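Long-range contacts in extracellular serine protease (Aeromonas sobria, PDB 3WQB), which cleaves proteins after paired basic residues, one of them lysine, as a calcium-binding secreted serine protease of the furin subfamily, and is a probable virulence factor: residues A211-A216 / S337-T342; N255-A260 / S275-S280. The protein carries 1 engineered substitution. All coordinates share one frame; numbering follows the deposited sequence.

Contact 1 (A211-A216 / S337-T342); sequences AYIKAA and SATPST
In the subtilisin core, helix 335-352 packs on one face of the parallel sheet, and here its first turns meet strand 211-215 through T339, T342, I213 and A215. The two elements run nearly antiparallel, their local axes 7.2 Å apart. I213 does most of the work on the strand side with its CG2 branch. I213 CG2 sits 3.5 Å from T339 O and also touches T339 CG2. It lies 3.8 Å from T342 CB as well, so I213 CG2 reaches T339 and T342, one helical turn apart. The side chains of I213 and T339 pass alongside each other in opposite directions.

This buried helix of the subtilase fold carries in its first turn the predicted nucleophile position of the charge relay, here the engineered A336, and T339 is one turn further on. The T339 side chain divides its branches: OG1 lies beside the backbone N (chi1 -61°), which puts CG2 anti to it and against I213, while OG1 comes up against the end of the strand. T339 OG1 is 3.3 Å from A215 CB and 3.1 Å from A215 N, but the geometry is too poor for a hydrogen bond; the hydroxyl is hydrogen-bonded to T335 O one turn back. T342 settles its hydroxyl in the same manner, OG1 donating to A338 O at 3.0 Å. The backbone N of T342 reaches A338 O from the opposite face of the carbonyl plane, so two donors grip that oxygen. The same rotamer turns T342 CG2 toward I213 CG2. On the helix's other flank, P340 packs on helix 115-124, which carries the predicted catalytic H115.

Contact 2 (N255-A260 / S275-S280); sequences NLVVSA and SNIFLS
L256 reaches from strand 255-260 to F278 by extending its side chain: CG lies anti to the backbone N (chi1 -167°). From CB, which stays back from the neighbouring strand, the chain runs to L256 CG, 3.9 Å from F278 CD2. L256 CD1 lies 4.1 Å from F278 CD2, and L256 CD2 packs 3.7 Å from F278 CB and looser against L279 CD1. The two side chains cross at about a right angle, and L279 CD1 lies in plane at the edge of the F278 ring.

Two backbone bonds tie the strands: F278 N to V257 O, 2.8 Å and almost straight at 175°, and S259 N to L279 O, more bent. V257 CG1 meets I277 CD1, and S259 OG, which also bonds to T411 O, packs on I277 CG2. One water accepts from V257 N and donates to N276 O; a second joins S259 OG and S280 OG. L279 N, buried here, has no partner in the model. Pairs V258 with L279 and S259 with S280 are in parallel register; 277-282 is the outermost strand, within this chain, of the six-stranded parallel sheet of the subtilisin-like domain.

In the fold
Strands 211-215 and 255-261 are neighbours in one parallel sheet, so contact 1 and contact 2 share it, their centres 8 Å apart. Backbone bonds join them directly: Y212 O lies 2.8 Å from L256 N, and K214 N 2.9 Å from L256 O, both probable hydrogen bonds. Helix 335-352 also reaches strand 255-260, with A338 CB 3.4 Å from S259 O and T342 OG1 3.4 Å from V258 CG1. Contact 1 lies closer to the predicted catalytic centre: the side chain of A215 is about 5 Å from that of A336, engineered at the predicted nucleophile position, whereas that of A260 in contact 2 is about 9 Å away.

Contact 1 (A211-A216 / S337-T342)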
loop_
_atom_site.group_PDB
_atom_site.type_symbol
_atom_site.label_atom_id
_atom_site.label_comp_id
_atom_site.label_asym_id
_atom_site.label_seq_id
_atom_site.Cartn_x
_atom_site.Cartn_y
_atom_site.Cartn_z
ATOM N N ALA A 211 12.378 -1.389 -7.051
ATOM C CA ALA A 211 11.036 -0.831 -6.983
ATOM C C ALA A 211 10.212 -1.488 -5.883
ATOM O O ALA A 211 9.962 -2.699 -5.928
ATOM C CB ALA A 211 10.344 -1.014 -8.316
ATOM N N TYR A 212 9.846 -0.698 -4.878
ATOM C CA TYR A 212 8.899 -1.132 -3.845
ATOM C C TYR A 212 7.482 -0.922 -4.348
ATOM O O TYR A 212 7.150 0.180 -4.782
ATOM C CB TYR A 212 9.140 -0.357 -2.535
ATOM C CG TYR A 212 10.455 -0.727 -1.904
ATOM C CD1 TYR A 212 11.646 -0.111 -2.310
ATOM C CD2 TYR A 212 10.519 -1.709 -0.918
ATOM C CE1 TYR A 212 12.868 -0.476 -1.751
ATOM C CE2 TYR A 212 11.731 -2.087 -0.356
ATOM C CZ TYR A 212 12.905 -1.462 -0.776
ATOM O OH TYR A 212 14.108 -1.811 -0.217
ATOM N N ILE A 213 6.677 -1.987 -4.316
ATOM C CA ILE A 213 5.283 -1.964 -4.767
ATOM C C ILE A 213 4.402 -2.267 -3.567
ATOM O O ILE A 213 4.732 -3.153 -2.764
ATOM C CB ILE A 213 5.040 -3.013 -5.886
ATOM C CG1 ILE A 213 6.223 -3.060 -6.881
ATOM C CG2 ILE A 213 3.693 -2.782 -6.558
ATOM C CD1 ILE A 213 6.457 -1.786 -7.688
ATOM N N LYS A 214 3.292 -1.542 -3.436
ATOM C CA LYS A 214 2.560 -1.509 -2.187
ATOM C C LYS A 214 1.044 -1.489 -2.394
ATOM O O LYS A 214 0.524 -0.661 -3.146
ATOM C CB LYS A 214 3.002 -0.268 -1.401
ATOM C CG LYS A 214 2.357 -0.081 -0.031
ATOM C CD LYS A 214 2.704 -1.223 0.928
ATOM C CE LYS A 214 2.393 -0.848 2.360
ATOM N NZ LYS A 214 0.921 -0.680 2.586
ATOM N N ALA A 215 0.337 -2.403 -1.726
ATOM C CA ALA A 215 -1.125 -2.455 -1.795
ATOM C C ALA A 215 -1.751 -1.223 -1.149
ATOM O O ALA A 215 -1.363 -0.830 -0.044
ATOM C CB ALA A 215 -1.620 -3.707 -1.107
ATOM N N ALA A 216 -2.729 -0.620 -1.828
ATOM C CA ALA A 216 -3.428 0.533 -1.259
ATOM C C ALA A 216 -4.315 0.201 -0.068
ATOM O O ALA A 216 -4.609 1.076 0.739
ATOM C CB ALA A 216 -4.257 1.209 -2.316
ATOM N N SER A 337 -3.569 -8.389 -5.036
ATOM C CA SER A 337 -3.401 -8.897 -6.402
ATOM C C SER A 337 -2.971 -7.800 -7.371
ATOM O O SER A 337 -2.228 -8.054 -8.309
ATOM C CB SER A 337 -4.698 -9.549 -6.877
ATOM O OG SER A 337 -4.893 -10.787 -6.216
ATOM N N ALA A 338 -3.442 -6.575 -7.141
ATOM C CA ALA A 338 -2.982 -5.431 -7.923
ATOM C C ALA A 338 -1.477 -5.229 -7.748
ATOM O O ALA A 338 -0.772 -4.856 -8.692
ATOM C CB ALA A 338 -3.736 -4.190 -7.528
ATOM N N THR A 339 -1.000 -5.507 -6.537
ATOM C CA THR A 339 0.406 -5.335 -6.204
ATOM C C THR A 339 1.307 -6.260 -7.040
ATOM O O THR A 339 2.199 -5.754 -7.725
ATOM C CB THR A 339 0.613 -5.447 -4.667
ATOM O OG1 THR A 339 -0.139 -4.407 -4.027
ATOM C CG2 THR A 339 2.069 -5.284 -4.297
ATOM N N PRO A 340 1.065 -7.599 -7.032
ATOM C CA PRO A 340 1.897 -8.465 -7.888
ATOM C C PRO A 340 1.650 -8.251 -9.380
ATOM O O PRO A 340 2.538 -8.507 -10.180
ATOM C CB PRO A 340 1.502 -9.889 -7.457
ATOM C CG PRO A 340 0.149 -9.739 -6.823
ATOM C CD PRO A 340 0.241 -8.402 -6.112
ATOM N N SER A 341 0.459 -7.791 -9.750
ATOM C CA SER A 341 0.234 -7.393 -11.145
ATOM C C SER A 341 1.213 -6.299 -11.568
ATOM O O SER A 341 1.763 -6.340 -12.663
ATOM C CB SER A 341 -1.215 -6.965 -11.358
ATOM O OG SER A 341 -2.088 -8.067 -11.180
ATOM N N THR A 342 1.434 -5.346 -10.672
ATOM C CA THR A 342 2.374 -4.260 -10.893
ATOM C C THR A 342 3.827 -4.732 -10.776
ATOM O O THR A 342 4.664 -4.332 -11.582
ATOM C CB THR A 342 2.071 -3.101 -9.924
ATOM O OG1 THR A 342 0.701 -2.710 -10.092
ATOM C CG2 THR A 342 2.972 -1.905 -10.174
#

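Contact 2 (N255-A260 / S275-S280)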
loop_
_atom_site.group_PDB
_atom_site.type_symbol
_atom_site.label_atom_id
_atom_site.label_comp_id
_atom_site.label_asym_id
_atom_site.label_seq_id
_atom_site.Cartn_x
_atom_site.Cartn_y
_atom_site.Cartn_z
ATOM N N ASN A 255 7.404 3.720 -1.860
ATOM C CA ASN A 255 6.348 2.793 -2.228
ATOM C C ASN A 255 5.571 3.300 -3.425
ATOM O O ASN A 255 5.082 4.441 -3.411
ATOM C CB ASN A 255 5.381 2.619 -1.062
ATOM C CG ASN A 255 5.879 1.649 -0.035
ATOM O OD1 ASN A 255 6.543 0.672 -0.375
ATOM N ND2 ASN A 255 5.550 1.895 1.238
ATOM N N LEU A 256 5.468 2.455 -4.450
ATOM C CA LEU A 256 4.546 2.680 -5.551
ATOM C C LEU A 256 3.222 2.045 -5.124
ATOM O O LEU A 256 3.105 0.813 -5.082
ATOM C CB LEU A 256 5.088 2.028 -6.831
ATOM C CG LEU A 256 4.429 2.401 -8.168
ATOM C CD1 LEU A 256 5.264 1.915 -9.338
ATOM C CD2 LEU A 256 3.018 1.832 -8.254
ATOM N N VAL A 257 2.247 2.883 -4.791
ATOM C CA VAL A 257 0.985 2.415 -4.208
ATOM C C VAL A 257 -0.050 2.165 -5.303
ATOM O O VAL A 257 -0.240 3.004 -6.187
ATOM C CB VAL A 257 0.455 3.393 -3.142
ATOM C CG1 VAL A 257 -0.779 2.827 -2.471
ATOM C CG2 VAL A 257 1.515 3.668 -2.075
ATOM N N VAL A 258 -0.705 0.998 -5.253
ATOM C CA VAL A 258 -1.624 0.602 -6.325
ATOM C C VAL A 258 -3.025 0.289 -5.847
ATOM O O VAL A 258 -3.214 -0.342 -4.804
ATOM C CB VAL A 258 -1.082 -0.585 -7.165
ATOM C CG1 VAL A 258 0.244 -0.228 -7.793
ATOM C CG2 VAL A 258 -0.946 -1.838 -6.334
ATOM N N SER A 259 -3.994 0.737 -6.632
ATOM C CA SER A 259 -5.385 0.353 -6.437
ATOM C C SER A 259 -5.749 -0.829 -7.346
ATOM O O SER A 259 -5.022 -1.159 -8.288
ATOM C CB SER A 259 -6.292 1.537 -6.725
ATOM O OG SER A 259 -6.193 1.944 -8.079
ATOM N N ALA A 260 -6.886 -1.462 -7.055
ATOM C CA ALA A 260 -7.304 -2.651 -7.774
ATOM C C ALA A 260 -8.439 -2.348 -8.743
ATOM O O ALA A 260 -9.397 -1.620 -8.415
ATOM C CB ALA A 260 -7.754 -3.723 -6.800
ATOM N N SER A 275 -4.988 10.289 -3.150
ATOM C CA SER A 275 -4.058 11.073 -3.968
ATOM C C SER A 275 -2.689 10.428 -4.129
ATOM O O SER A 275 -1.904 10.829 -5.002
ATOM C CB SER A 275 -3.906 12.478 -3.406
ATOM O OG SER A 275 -3.354 12.457 -2.103
ATOM N N ASN A 276 -2.403 9.445 -3.274
ATOM C CA ASN A 276 -1.134 8.716 -3.320
ATOM C C ASN A 276 -1.146 7.439 -4.141
ATOM O O ASN A 276 -0.125 6.780 -4.235
ATOM C CB ASN A 276 -0.622 8.419 -1.913
ATOM C CG ASN A 276 -1.573 7.577 -1.104
ATOM O OD1 ASN A 276 -2.793 7.721 -1.203
ATOM N ND2 ASN A 276 -1.018 6.721 -0.256
ATOM N N ILE A 277 -2.272 7.111 -4.765
ATOM C CA ILE A 277 -2.308 6.014 -5.745
ATOM C C ILE A 277 -1.453 6.429 -6.939
ATOM O O ILE A 277 -1.563 7.557 -7.424
ATOM C CB ILE A 277 -3.753 5.702 -6.200
ATOM C CG1 ILE A 277 -4.629 5.297 -5.005
ATOM C CG2 ILE A 277 -3.778 4.616 -7.284
ATOM C CD1 ILE A 277 -4.132 4.081 -4.203
ATOM N N PHE A 278 -0.591 5.527 -7.400
ATOM C CA PHE A 278 0.220 5.790 -8.581
ATOM C C PHE A 278 -0.391 5.161 -9.832
ATOM O O PHE A 278 -0.450 5.800 -10.889
ATOM C CB PHE A 278 1.661 5.306 -8.373
ATOM C CG PHE A 278 2.632 5.851 -9.386
ATOM C CD1 PHE A 278 3.162 7.121 -9.221
ATOM C CD2 PHE A 278 2.989 5.113 -10.514
ATOM C CE1 PHE A 278 4.047 7.650 -10.158
ATOM C CE2 PHE A 278 3.883 5.638 -11.458
ATOM C CZ PHE A 278 4.393 6.911 -11.278
ATOM N N LEU A 279 -0.862 3.920 -9.705
ATOM C CA LEU A 279 -1.437 3.169 -10.817
ATOM C C LEU A 279 -2.571 2.280 -10.323
ATOM O O LEU A 279 -2.629 1.907 -9.135
ATOM C CB LEU A 279 -0.372 2.279 -11.481
ATOM C CG LEU A 279 0.773 2.938 -12.235
ATOM C CD1 LEU A 279 1.901 1.956 -12.381
ATOM C CD2 LEU A 279 0.295 3.455 -13.589
ATOM N N SER A 280 -3.444 1.927 -11.261
ATOM C CA SER A 280 -4.421 0.861 -11.101
ATOM C C SER A 280 -3.881 -0.410 -11.752
ATOM O O SER A 280 -3.292 -0.368 -12.839
ATOM C CB SER A 280 -5.719 1.271 -11.797
ATOM O OG SER A 280 -6.716 0.253 -11.746
HETATM O O HOH W 1 2.320 5.861 -5.146
HETATM O O HOH W 2 -8.284 0.688 -9.628
#